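Local structure of Abbfa_003403 (4ZXH) at residues P1066-H1071 with Q1123-Q1128. The protein is a four-domain nonribosomal peptide synthetase, with condensation, adenylation, carrier and thioesterase domains that probably load, couple and release an amino acid-derived product. Numbering follows the deposited sequence.
Sequences PLWLFH and QKMQPQ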
loop_
_atom_site.group_PDB
_atom_site.type_symbol
_atom_site.label_atom_id
_atom_site.label_comp_id
_atom_site.label_asym_id
_atom_site.label_seq_id
_atom_site.Cartn_x
_atom_site.Cartn_y
_atom_site.Cartn_z
ATOM N N PRO A 1066 -46.827 5.370 -3.611
ATOM C CA PRO A 1066 -45.846 4.287 -3.649
ATOM C C PRO A 1066 -46.516 2.967 -3.965
ATOM O O PRO A 1066 -47.726 2.841 -3.810
ATOM C CB PRO A 1066 -45.282 4.246 -2.217
ATOM C CG PRO A 1066 -46.070 5.245 -1.424
ATOM C CD PRO A 1066 -47.264 5.662 -2.239
ATOM N N LEU A 1067 -45.726 1.991 -4.379
ATOM C CA LEU A 1067 -46.179 0.614 -4.460
ATOM C C LEU A 1067 -45.524 -0.141 -3.316
ATOM O O LEU A 1067 -44.307 -0.095 -3.174
ATOM C CB LEU A 1067 -45.810 -0.006 -5.811
ATOM C CG LEU A 1067 -45.933 -1.518 -5.932
ATOM C CD1 LEU A 1067 -47.349 -1.929 -5.581
ATOM C CD2 LEU A 1067 -45.568 -1.974 -7.332
ATOM N N TRP A 1068 -46.328 -0.806 -2.490
ATOM C CA TRP A 1068 -45.813 -1.611 -1.382
ATOM C C TRP A 1068 -45.733 -3.071 -1.777
ATOM O O TRP A 1068 -46.700 -3.640 -2.305
ATOM C CB TRP A 1068 -46.696 -1.484 -0.149
ATOM C CG TRP A 1068 -46.718 -0.130 0.441
ATOM C CD1 TRP A 1068 -47.587 0.873 0.151
ATOM C CD2 TRP A 1068 -45.825 0.384 1.440
ATOM N NE1 TRP A 1068 -47.293 1.987 0.907
ATOM C CE2 TRP A 1068 -46.213 1.709 1.704
ATOM C CE3 TRP A 1068 -44.737 -0.148 2.132
ATOM C CZ2 TRP A 1068 -45.553 2.507 2.632
ATOM C CZ3 TRP A 1068 -44.079 0.648 3.052
ATOM C CH2 TRP A 1068 -44.491 1.958 3.297
ATOM N N LEU A 1069 -44.582 -3.679 -1.502
ATOM C CA LEU A 1069 -44.367 -5.088 -1.791
ATOM C C LEU A 1069 -44.066 -5.870 -0.521
ATOM O O LEU A 1069 -43.346 -5.406 0.350
ATOM C CB LEU A 1069 -43.239 -5.254 -2.806
ATOM C CG LEU A 1069 -43.515 -4.554 -4.150
ATOM C CD1 LEU A 1069 -42.278 -4.465 -5.000
ATOM C CD2 LEU A 1069 -44.646 -5.228 -4.933
ATOM N N PHE A 1070 -44.611 -7.074 -0.424
ATOM C CA PHE A 1070 -44.444 -7.849 0.785
ATOM C C PHE A 1070 -43.723 -9.158 0.551
ATOM O O PHE A 1070 -43.925 -9.821 -0.463
ATOM C CB PHE A 1070 -45.799 -8.090 1.402
ATOM C CG PHE A 1070 -46.561 -6.845 1.587
ATOM C CD1 PHE A 1070 -46.285 -6.010 2.664
ATOM C CD2 PHE A 1070 -47.523 -6.472 0.669
ATOM C CE1 PHE A 1070 -46.978 -4.829 2.838
ATOM C CE2 PHE A 1070 -48.225 -5.299 0.839
ATOM C CZ PHE A 1070 -47.946 -4.473 1.924
ATOM N N HIS A 1071 -42.884 -9.521 1.513
ATOM C CA HIS A 1071 -42.044 -10.692 1.393
ATOM C C HIS A 1071 -42.847 -11.941 1.102
ATOM O O HIS A 1071 -43.981 -12.052 1.540
ATOM C CB HIS A 1071 -41.251 -10.895 2.677
ATOM C CG HIS A 1071 -42.100 -11.111 3.886
ATOM N ND1 HIS A 1071 -42.718 -12.311 4.158
ATOM C CD2 HIS A 1071 -42.411 -10.288 4.917
ATOM C CE1 HIS A 1071 -43.388 -12.214 5.294
ATOM N NE2 HIS A 1071 -43.219 -10.996 5.774
ATOM N N GLN A 1123 -48.260 3.097 7.616
ATOM C CA GLN A 1123 -48.904 4.363 7.931
ATOM C C GLN A 1123 -47.965 5.406 8.574
ATOM O O GLN A 1123 -48.330 6.572 8.678
ATOM C CB GLN A 1123 -50.132 4.104 8.802
ATOM C CG GLN A 1123 -51.325 3.689 7.936
ATOM C CD GLN A 1123 -52.623 3.473 8.705
ATOM O OE1 GLN A 1123 -52.633 2.979 9.842
ATOM N NE2 GLN A 1123 -53.735 3.849 8.076
ATOM N N LYS A 1124 -46.755 5.000 8.958
ATOM C CA LYS A 1124 -45.705 5.943 9.363
ATOM C C LYS A 1124 -45.151 6.737 8.175
ATOM O O LYS A 1124 -44.752 7.890 8.323
ATOM C CB LYS A 1124 -44.544 5.215 10.052
ATOM C CG LYS A 1124 -44.850 4.705 11.437
ATOM C CD LYS A 1124 -43.711 3.870 11.992
ATOM C CE LYS A 1124 -42.476 4.709 12.273
ATOM N NZ LYS A 1124 -41.453 3.894 12.998
ATOM N N MET A 1125 -45.106 6.109 7.004
ATOM C CA MET A 1125 -44.591 6.757 5.798
ATOM C C MET A 1125 -45.730 7.245 4.904
ATOM O O MET A 1125 -45.577 8.240 4.207
ATOM C CB MET A 1125 -43.668 5.803 5.015
ATOM C CG MET A 1125 -42.391 5.447 5.753
ATOM S SD MET A 1125 -41.335 4.246 4.919
ATOM C CE MET A 1125 -40.240 5.293 3.960
ATOM N N GLN A 1126 -46.865 6.542 4.930
ATOM C CA GLN A 1126 -48.056 6.927 4.164
ATOM C C GLN A 1126 -49.333 6.805 5.021
ATOM O O GLN A 1126 -50.003 5.766 5.022
ATOM C CB GLN A 1126 -48.185 6.074 2.898
ATOM C CG GLN A 1126 -49.218 6.578 1.900
ATOM C CD GLN A 1126 -49.491 5.595 0.757
ATOM O OE1 GLN A 1126 -48.798 4.583 0.593
ATOM N NE2 GLN A 1126 -50.518 5.893 -0.034
ATOM N N PRO A 1127 -49.665 7.876 5.750
ATOM C CA PRO A 1127 -50.776 7.939 6.705
ATOM C C PRO A 1127 -52.156 7.730 6.082
ATOM O O PRO A 1127 -53.038 7.164 6.730
ATOM C CB PRO A 1127 -50.665 9.360 7.272
ATOM C CG PRO A 1127 -49.251 9.762 7.028
ATOM C CD PRO A 1127 -48.894 9.130 5.725
ATOM N N GLN A 1128 -52.345 8.204 4.855
ATOM C CA GLN A 1128 -53.654 8.140 4.214
ATOM C C GLN A 1128 -53.540 7.484 2.843
ATOM O O GLN A 1128 -52.486 7.538 2.193
ATOM C CB GLN A 1128 -54.281 9.540 4.085
ATOM C CG GLN A 1128 -54.524 10.276 5.418
ATOM C CD GLN A 1128 -55.591 9.609 6.294
ATOM O OE1 GLN A 1128 -56.548 9.017 5.785
ATOM N NE2 GLN A 1128 -55.428 9.709 7.618
#
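Trp1068 donates its indole N-H to the side-chain amide of Gln1126, with NE1 3.0 Å from OE1 and the bond almost straight at 173°. Trp1068 is buried, so its one polar side-chain atom needs an acceptor, and the glutamine carbonyl supplies it, pointing nearly straight at NE1. The oxygen lies at the ring edge in the indole plane, with ring and amide planes only 13° apart. Gln1126 reaches this position because CG stands anti to its backbone N (chi1 -168°) and the chain runs on extended. The CG-CD edge of the Pro1066 ring packs against the same amide, its CD 3.4 Å from Gln1126 OE1. At the six-membered end of the indole, the flexible thioether of Met1125 approaches obliquely, SD lying 4.2 Å from Trp1068 CH2.

Farther out, Gln1126 NE2 makes weak hydrogen bonds to the carbonyl oxygens of Gln1128 and Pro1130. Met1122 packs on the indole from helix 1111-1125, and Arg1094 touches Pro1066, Trp1068 and Met1125. That helix and the loop leading into strand 1131-1136 belong to a beta-alpha-beta crossover from strand 1093-1096, whose parallel strands flank strand 1067-1070, as in the alpha/beta-hydrolase fold of thioesterase domains.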